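Local coordinates for protein SPOU RRNA methylase (Sulfolobus acidocaldarius, PDB 4CNG) that methylates the 2'-hydroxyl of cytidine 32 in tRNA, using S-adenosyl-L-methionine as methyl donor and working as a homodimer, at residues T22-A33 against I48-D59. The protein carries 1 engineered substitution. Sequence-based numbering, arbitrary orientation.
Sequences TIRLVIVEPEGA and IDEFYVVNPKAD. Engineered in segment 48-59: A58 (natural residue Cys).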
ATOM      1  N   THR A  22     -10.847  10.695  14.989  1.00 30.14           N
ATOM      2  CA  THR A  22     -11.743   9.790  14.300  1.00 22.18           C
ATOM      3  C   THR A  22     -11.485   9.950  12.820  1.00 21.37           C
ATOM      4  O   THR A  22     -11.344  11.062  12.337  1.00 23.97           O
ATOM      5  CB  THR A  22     -13.210  10.144  14.577  1.00 28.85           C
ATOM      6  OG1 THR A  22     -13.482  10.013  15.980  1.00 51.66           O
ATOM      7  CG2 THR A  22     -14.145   9.241  13.788  1.00 33.80           C
ATOM      8  N   ILE A  23     -11.361   8.836  12.123  1.00 16.47           N
ATOM      9  CA  ILE A  23     -10.982   8.859  10.728  1.00 14.74           C
ATOM     10  C   ILE A  23     -12.081   8.328   9.845  1.00 13.80           C
ATOM     11  O   ILE A  23     -12.566   7.228  10.040  1.00 14.44           O
ATOM     12  CB  ILE A  23      -9.701   8.020  10.470  1.00 17.91           C
ATOM     13  CG1 ILE A  23      -8.559   8.434  11.407  1.00 24.22           C
ATOM     14  CG2 ILE A  23      -9.325   8.106   8.993  1.00 18.80           C
ATOM     15  CD1 ILE A  23      -8.058   9.837  11.182  1.00 25.74           C
ATOM     16  N   ARG A  24     -12.450   9.136   8.861  1.00 12.59           N
ATOM     17  CA  ARG A  24     -13.343   8.722   7.791  1.00 11.71           C
ATOM     18  C   ARG A  24     -12.542   8.594   6.496  1.00 11.31           C
ATOM     19  O   ARG A  24     -11.916   9.536   6.049  1.00 15.18           O
ATOM     20  CB  ARG A  24     -14.467   9.743   7.591  1.00 12.00           C
ATOM     21  CG  ARG A  24     -15.412   9.333   6.482  1.00 12.58           C
ATOM     22  CD  ARG A  24     -16.461  10.396   6.188  1.00 13.64           C
ATOM     23  NE  ARG A  24     -17.317  10.594   7.334  1.00 14.82           N
ATOM     24  CZ  ARG A  24     -18.218  11.563   7.435  1.00 17.77           C
ATOM     25  NH1 ARG A  24     -18.407  12.429   6.445  1.00 20.86           N
ATOM     26  NH2 ARG A  24     -18.843  11.704   8.580  1.00 22.72           N
ATOM     27  N   LEU A  25     -12.560   7.409   5.910  1.00 10.52           N
ATOM     28  CA  LEU A  25     -11.970   7.157   4.631  1.00  9.49           C
ATOM     29  C   LEU A  25     -13.035   7.371   3.557  1.00  9.89           C
ATOM     30  O   LEU A  25     -14.099   6.780   3.658  1.00 11.21           O
ATOM     31  CB  LEU A  25     -11.437   5.722   4.572  1.00 10.65           C
ATOM     32  CG  LEU A  25     -10.765   5.303   3.301  1.00 10.74           C
ATOM     33  CD1 LEU A  25      -9.535   6.123   3.030  1.00 10.95           C
ATOM     34  CD2 LEU A  25     -10.445   3.829   3.376  1.00 11.87           C
ATOM     35  N   VAL A  26     -12.727   8.206   2.579  1.00  9.15           N
ATOM     36  CA  VAL A  26     -13.623   8.506   1.459  1.00  8.70           C
ATOM     37  C   VAL A  26     -12.932   8.129   0.161  1.00  8.72           C
ATOM     38  O   VAL A  26     -11.885   8.654  -0.155  1.00 10.29           O
ATOM     39  CB  VAL A  26     -14.022  10.019   1.434  1.00  9.80           C
ATOM     40  CG1 VAL A  26     -14.896  10.305   0.225  1.00 11.29           C
ATOM     41  CG2 VAL A  26     -14.662  10.437   2.734  1.00 10.75           C
ATOM     42  N   ILE A  27     -13.564   7.221  -0.584  1.00  8.76           N
ATOM     43  CA  ILE A  27     -13.051   6.782  -1.860  1.00  8.43           C
ATOM     44  C   ILE A  27     -14.013   7.270  -2.945  1.00  8.83           C
ATOM     45  O   ILE A  27     -15.177   6.915  -2.936  1.00  9.60           O
ATOM     46  CB  ILE A  27     -12.889   5.250  -1.927  1.00  9.33           C
ATOM     47  CG1 ILE A  27     -12.181   4.681  -0.705  1.00 10.51           C
ATOM     48  CG2 ILE A  27     -12.201   4.832  -3.196  1.00 10.98           C
ATOM     49  CD1 ILE A  27     -10.775   5.202  -0.518  1.00 10.11           C
ATOM     50  N   VAL A  28     -13.505   8.059  -3.867  1.00  8.76           N
ATOM     51  CA  VAL A  28     -14.347   8.716  -4.877  1.00  9.47           C
ATOM     52  C   VAL A  28     -14.373   7.906  -6.170  1.00  8.92           C
ATOM     53  O   VAL A  28     -13.370   7.745  -6.858  1.00 10.72           O
ATOM     54  CB  VAL A  28     -13.878  10.134  -5.144  1.00 10.00           C
ATOM     55  CG1 VAL A  28     -14.770  10.837  -6.179  1.00 11.79           C
ATOM     56  CG2 VAL A  28     -13.838  10.936  -3.867  1.00 11.71           C
ATOM     57  N   GLU A  29     -15.562   7.390  -6.503  1.00  9.80           N
ATOM     58  CA  GLU A  29     -15.830   6.690  -7.755  1.00 10.50           C
ATOM     59  C   GLU A  29     -14.811   5.608  -8.101  1.00 10.51           C
ATOM     60  O   GLU A  29     -14.289   5.573  -9.214  1.00 11.67           O
ATOM     61  CB  GLU A  29     -16.036   7.694  -8.892  1.00 12.29           C
ATOM     62  CG  GLU A  29     -17.279   8.557  -8.668  1.00 14.05           C
ATOM     63  CD  GLU A  29     -17.653   9.478  -9.827  1.00 16.84           C
ATOM     64  OE1 GLU A  29     -16.786   9.800 -10.652  1.00 18.30           O
ATOM     65  OE2 GLU A  29     -18.828   9.902  -9.887  1.00 24.73           O
ATOM     66  N   PRO A  30     -14.569   4.693  -7.172  1.00 11.15           N
ATOM     67  CA  PRO A  30     -13.600   3.625  -7.511  1.00 12.44           C
ATOM     68  C   PRO A  30     -14.092   2.803  -8.659  1.00 11.39           C
ATOM     69  O   PRO A  30     -15.268   2.422  -8.738  1.00 12.79           O
ATOM     70  CB  PRO A  30     -13.495   2.825  -6.237  1.00 13.98           C
ATOM     71  CG  PRO A  30     -14.824   3.071  -5.571  1.00 13.85           C
ATOM     72  CD  PRO A  30     -15.166   4.523  -5.864  1.00 12.17           C
ATOM     73  N   GLU A  31     -13.139   2.412  -9.492  1.00 12.65           N
ATOM     74  CA  GLU A  31     -13.400   1.714 -10.732  1.00 13.88           C
ATOM     75  C   GLU A  31     -13.080   0.203 -10.626  1.00 14.19           C
ATOM     76  O   GLU A  31     -13.737  -0.612 -11.262  1.00 17.49           O
ATOM     77  CB  GLU A  31     -12.557   2.374 -11.841  1.00 15.92           C
ATOM     78  CG  GLU A  31     -12.927   3.842 -12.068  1.00 16.00           C
ATOM     79  CD  GLU A  31     -11.891   4.751 -12.737  1.00 19.46           C
ATOM     80  OE1 GLU A  31     -10.744   4.348 -12.965  1.00 27.73           O
ATOM     81  OE2 GLU A  31     -12.262   5.900 -13.083  1.00 20.68           O
ATOM     82  N   GLY A  32     -11.994  -0.131  -9.932  1.00 13.24           N
ATOM     83  CA  GLY A  32     -11.541  -1.515  -9.858  1.00 13.98           C
ATOM     84  C   GLY A  32     -12.119  -2.269  -8.679  1.00 13.07           C
ATOM     85  O   GLY A  32     -11.972  -1.849  -7.541  1.00 13.12           O
ATOM     86  N   ALA A  33     -12.705  -3.439  -8.920  1.00 14.08           N
ATOM     87  CA  ALA A  33     -13.210  -4.272  -7.824  1.00 14.54           C
ATOM     88  C   ALA A  33     -12.103  -4.752  -6.908  1.00 13.60           C
ATOM     89  O   ALA A  33     -12.288  -4.852  -5.713  1.00 13.49           O
ATOM     90  CB  ALA A  33     -14.004  -5.444  -8.358  1.00 17.06           C
ATOM     91  N   ILE A  48     -10.152   1.691  10.747  1.00 14.68           N
ATOM     92  CA  ILE A  48     -10.720   2.961  10.321  1.00 13.34           C
ATOM     93  C   ILE A  48     -12.151   3.055  10.847  1.00 12.67           C
ATOM     94  O   ILE A  48     -12.900   2.079  10.821  1.00 15.50           O
ATOM     95  CB  ILE A  48     -10.655   3.052   8.789  1.00 14.79           C
ATOM     96  CG1 ILE A  48      -9.215   3.296   8.343  1.00 20.41           C
ATOM     97  CG2 ILE A  48     -11.627   4.062   8.231  1.00 20.85           C
ATOM     98  CD1 ILE A  48      -8.657   4.624   8.801  1.00 35.93           C
ATOM     99  N   ASP A  49     -12.536   4.233  11.320  1.00 13.38           N
ATOM    100  CA  ASP A  49     -13.814   4.408  11.989  1.00 14.20           C
ATOM    101  C   ASP A  49     -15.027   4.435  11.033  1.00 14.41           C
ATOM    102  O   ASP A  49     -16.073   3.908  11.361  1.00 16.35           O
ATOM    103  CB  ASP A  49     -13.772   5.688  12.808  1.00 16.21           C
ATOM    104  CG  ASP A  49     -12.640   5.672  13.820  1.00 19.24           C
ATOM    105  OD1 ASP A  49     -12.783   4.945  14.812  1.00 23.99           O
ATOM    106  OD2 ASP A  49     -11.609   6.356  13.610  1.00 23.83           O
ATOM    107  N   GLU A  50     -14.899   5.107   9.900  1.00 12.97           N
ATOM    108  CA  GLU A  50     -15.997   5.317   8.938  1.00 13.01           C
ATOM    109  C   GLU A  50     -15.419   5.156   7.545  1.00 11.83           C
ATOM    110  O   GLU A  50     -14.273   5.519   7.296  1.00 12.54           O
ATOM    111  CB  GLU A  50     -16.557   6.735   9.111  1.00 14.44           C
ATOM    112  CG  GLU A  50     -17.213   6.968  10.451  1.00 17.96           C
ATOM    113  CD  GLU A  50     -17.807   8.354  10.616  1.00 20.58           C
ATOM    114  OE1 GLU A  50     -17.564   9.248   9.784  1.00 21.62           O
ATOM    115  OE2 GLU A  50     -18.451   8.579  11.665  1.00 31.54           O
ATOM    116  N   PHE A  51     -16.222   4.591   6.649  1.00 11.81           N
ATOM    117  CA  PHE A  51     -15.789   4.216   5.320  1.00 11.23           C
ATOM    118  C   PHE A  51     -16.920   4.562   4.357  1.00 10.65           C
ATOM    119  O   PHE A  51     -17.957   3.908   4.366  1.00 12.19           O
ATOM    120  CB  PHE A  51     -15.455   2.703   5.310  1.00 12.57           C
ATOM    121  CG  PHE A  51     -15.095   2.125   3.970  1.00 11.50           C
ATOM    122  CD1 PHE A  51     -14.403   2.821   3.018  1.00 12.08           C
ATOM    123  CD2 PHE A  51     -15.392   0.806   3.729  1.00 12.45           C
ATOM    124  CE1 PHE A  51     -14.033   2.223   1.836  1.00 13.09           C
ATOM    125  CE2 PHE A  51     -15.031   0.185   2.541  1.00 13.06           C
ATOM    126  CZ  PHE A  51     -14.376   0.915   1.574  1.00 13.15           C
ATOM    127  N   TYR A  52     -16.656   5.568   3.522  1.00 10.36           N
ATOM    128  CA  TYR A  52     -17.606   6.062   2.526  1.00 10.58           C
ATOM    129  C   TYR A  52     -17.054   5.868   1.136  1.00 11.17           C
ATOM    130  O   TYR A  52     -15.880   6.139   0.880  1.00 11.95           O
ATOM    131  CB  TYR A  52     -17.883   7.578   2.739  1.00 11.34           C
ATOM    132  CG  TYR A  52     -18.852   7.907   3.808  1.00 13.22           C
ATOM    133  CD1 TYR A  52     -18.592   7.669   5.127  1.00 16.00           C
ATOM    134  CD2 TYR A  52     -20.020   8.567   3.499  1.00 18.99           C
ATOM    135  CE1 TYR A  52     -19.476   7.999   6.122  1.00 19.99           C
ATOM    136  CE2 TYR A  52     -20.931   8.921   4.479  1.00 20.20           C
ATOM    137  CZ  TYR A  52     -20.624   8.681   5.807  1.00 22.10           C
ATOM    138  OH  TYR A  52     -21.516   9.021   6.800  1.00 33.00           O
ATOM    139  N   VAL A  53     -17.930   5.493   0.218  0.50 10.86           N
ATOM    140  CA  VAL A  53     -17.583   5.347  -1.165  0.50 10.50           C
ATOM    141  C   VAL A  53     -18.612   6.137  -1.976  0.50 10.51           C
ATOM    142  O   VAL A  53     -19.812   5.948  -1.811  0.50 12.39           O
ATOM    143  CB  VAL A  53     -17.541   3.866  -1.553  0.50 10.83           C
ATOM    144  CG1 VAL A  53     -17.222   3.717  -3.014  0.50 11.04           C
ATOM    145  CG2 VAL A  53     -16.445   3.160  -0.773  0.50 13.63           C
ATOM    146  N   VAL A  54     -18.121   7.049  -2.795  1.00  9.94           N
ATOM    147  CA  VAL A  54     -18.955   7.918  -3.603  1.00 10.51           C
ATOM    148  C   VAL A  54     -19.159   7.258  -4.969  1.00 10.95           C
ATOM    149  O   VAL A  54     -18.209   7.000  -5.699  1.00 11.13           O
ATOM    150  CB  VAL A  54     -18.282   9.271  -3.772  1.00 10.80           C
ATOM    151  CG1 VAL A  54     -19.165  10.168  -4.618  1.00 13.40           C
ATOM    152  CG2 VAL A  54     -17.982   9.943  -2.448  1.00 13.47           C
ATOM    153  N   ASN A  55     -20.423   7.003  -5.331  1.00 11.59           N
ATOM    154  CA  ASN A  55     -20.808   6.549  -6.667  1.00 12.74           C
ATOM    155  C   ASN A  55     -19.836   5.471  -7.216  1.00 11.83           C
ATOM    156  O   ASN A  55     -19.200   5.659  -8.235  1.00 12.22           O
ATOM    157  CB  ASN A  55     -20.879   7.740  -7.628  1.00 13.73           C
ATOM    158  CG  ASN A  55     -21.424   7.366  -8.978  1.00 14.48           C
ATOM    159  OD1 ASN A  55     -22.225   6.427  -9.086  1.00 17.70           O
ATOM    160  ND2 ASN A  55     -20.961   8.043 -10.022  1.00 16.07           N
ATOM    161  N   PRO A  56     -19.724   4.324  -6.538  1.00 13.48           N
ATOM    162  CA  PRO A  56     -18.781   3.300  -6.970  1.00 12.60           C
ATOM    163  C   PRO A  56     -19.133   2.783  -8.363  1.00 12.51           C
ATOM    164  O   PRO A  56     -20.290   2.523  -8.657  1.00 14.32           O
ATOM    165  CB  PRO A  56     -18.928   2.223  -5.906  1.00 15.19           C
ATOM    166  CG  PRO A  56     -20.295   2.402  -5.344  1.00 15.39           C
ATOM    167  CD  PRO A  56     -20.487   3.893  -5.358  1.00 15.44           C
ATOM    168  N   LYS A  57     -18.129   2.606  -9.183  1.00 13.25           N
ATOM    169  CA  LYS A  57     -18.252   1.977 -10.503  1.00 14.09           C
ATOM    170  C   LYS A  57     -17.923   0.469 -10.450  1.00 14.70           C
ATOM    171  O   LYS A  57     -18.545  -0.309 -11.136  1.00 16.88           O
ATOM    172  CB  LYS A  57     -17.432   2.693 -11.553  1.00 16.32           C
ATOM    173  CG  LYS A  57     -17.586   4.219 -11.545  1.00 24.93           C
ATOM    174  CD  LYS A  57     -19.011   4.665 -11.583  1.00 30.29           C
ATOM    175  CE  LYS A  57     -19.117   6.177 -11.635  1.00 77.71           C
ATOM    176  NZ  LYS A  57     -17.904   6.602 -12.317  1.00100.85           N
ATOM    177  N   ALA A  58     -17.021   0.098  -9.554  1.00 15.45           N
ATOM    178  CA  ALA A  58     -16.652  -1.292  -9.324  1.00 15.41           C
ATOM    179  C   ALA A  58     -17.878  -2.099  -8.941  1.00 15.66           C
ATOM    180  O   ALA A  58     -18.657  -1.645  -8.117  1.00 16.93           O
ATOM    181  CB  ALA A  58     -15.614  -1.349  -8.202  1.00 17.53           C
ATOM    182  N   ASP A  59     -17.905  -3.367  -9.351  1.00 15.80           N
ATOM    183  CA  ASP A  59     -18.931  -4.350  -8.952  1.00 15.32           C
ATOM    184  C   ASP A  59     -18.672  -4.770  -7.504  1.00 15.28           C
ATOM    185  O   ASP A  59     -17.667  -5.403  -7.191  1.00 16.91           O
ATOM    186  CB  ASP A  59     -18.824  -5.564  -9.905  1.00 16.85           C
ATOM    187  CG  ASP A  59     -19.777  -6.699  -9.587  1.00 18.29           C
ATOM    188  OD1 ASP A  59     -20.397  -6.738  -8.504  1.00 18.67           O
ATOM    189  OD2 ASP A  59     -19.842  -7.631 -10.426  1.00 21.13           O
TER
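R24 meets E50 at the edge of its guanidinium and Y52 over one face, all three side chains on the same face of the neighbouring parallel strands 22-28 and 50-54. R24 NE (2.8 Å) and NH2 (3.0 Å) both grip E50 OE1 side-on, with guanidinium and carboxylate planes only 21° apart; E50 OE2 makes a salt bridge to K125. A bend at chi3 (-64°) in an otherwise extended chain lays the guanidinium over the Y52 ring, an off-centre cation-pi stack with planes 27° apart, while NH1 bonds the carbonyls of A87 and R89. Salt bridge, stack and carbonyls together probably fix its rotation. On the other face, L25 and F51 point the same way side by side, L25 CD2 lying 4.1 Å from F51 CD1, and I27 CG1 meets the phenyl edge in plane; V166 of helix 162-175 packs on L25 and I27. Main-chain bonds alternate from I23 to E29, Y52 N to L25 O being almost straight. Beyond the strands, N55 ND2 hydrogen-bonds E29 OE2 (2.8 Å) from above the carboxylate plane, and P30 O accepts the backbone N of K57 and of A58, an engineered residue, from opposite faces of its plane. Joined by helix 33-45, the strands form a beta-alpha-beta unit in the SPOUT methyltransferase fold, the I27 side chain about 7 Å from bound S-adenosyl-L-homocysteine.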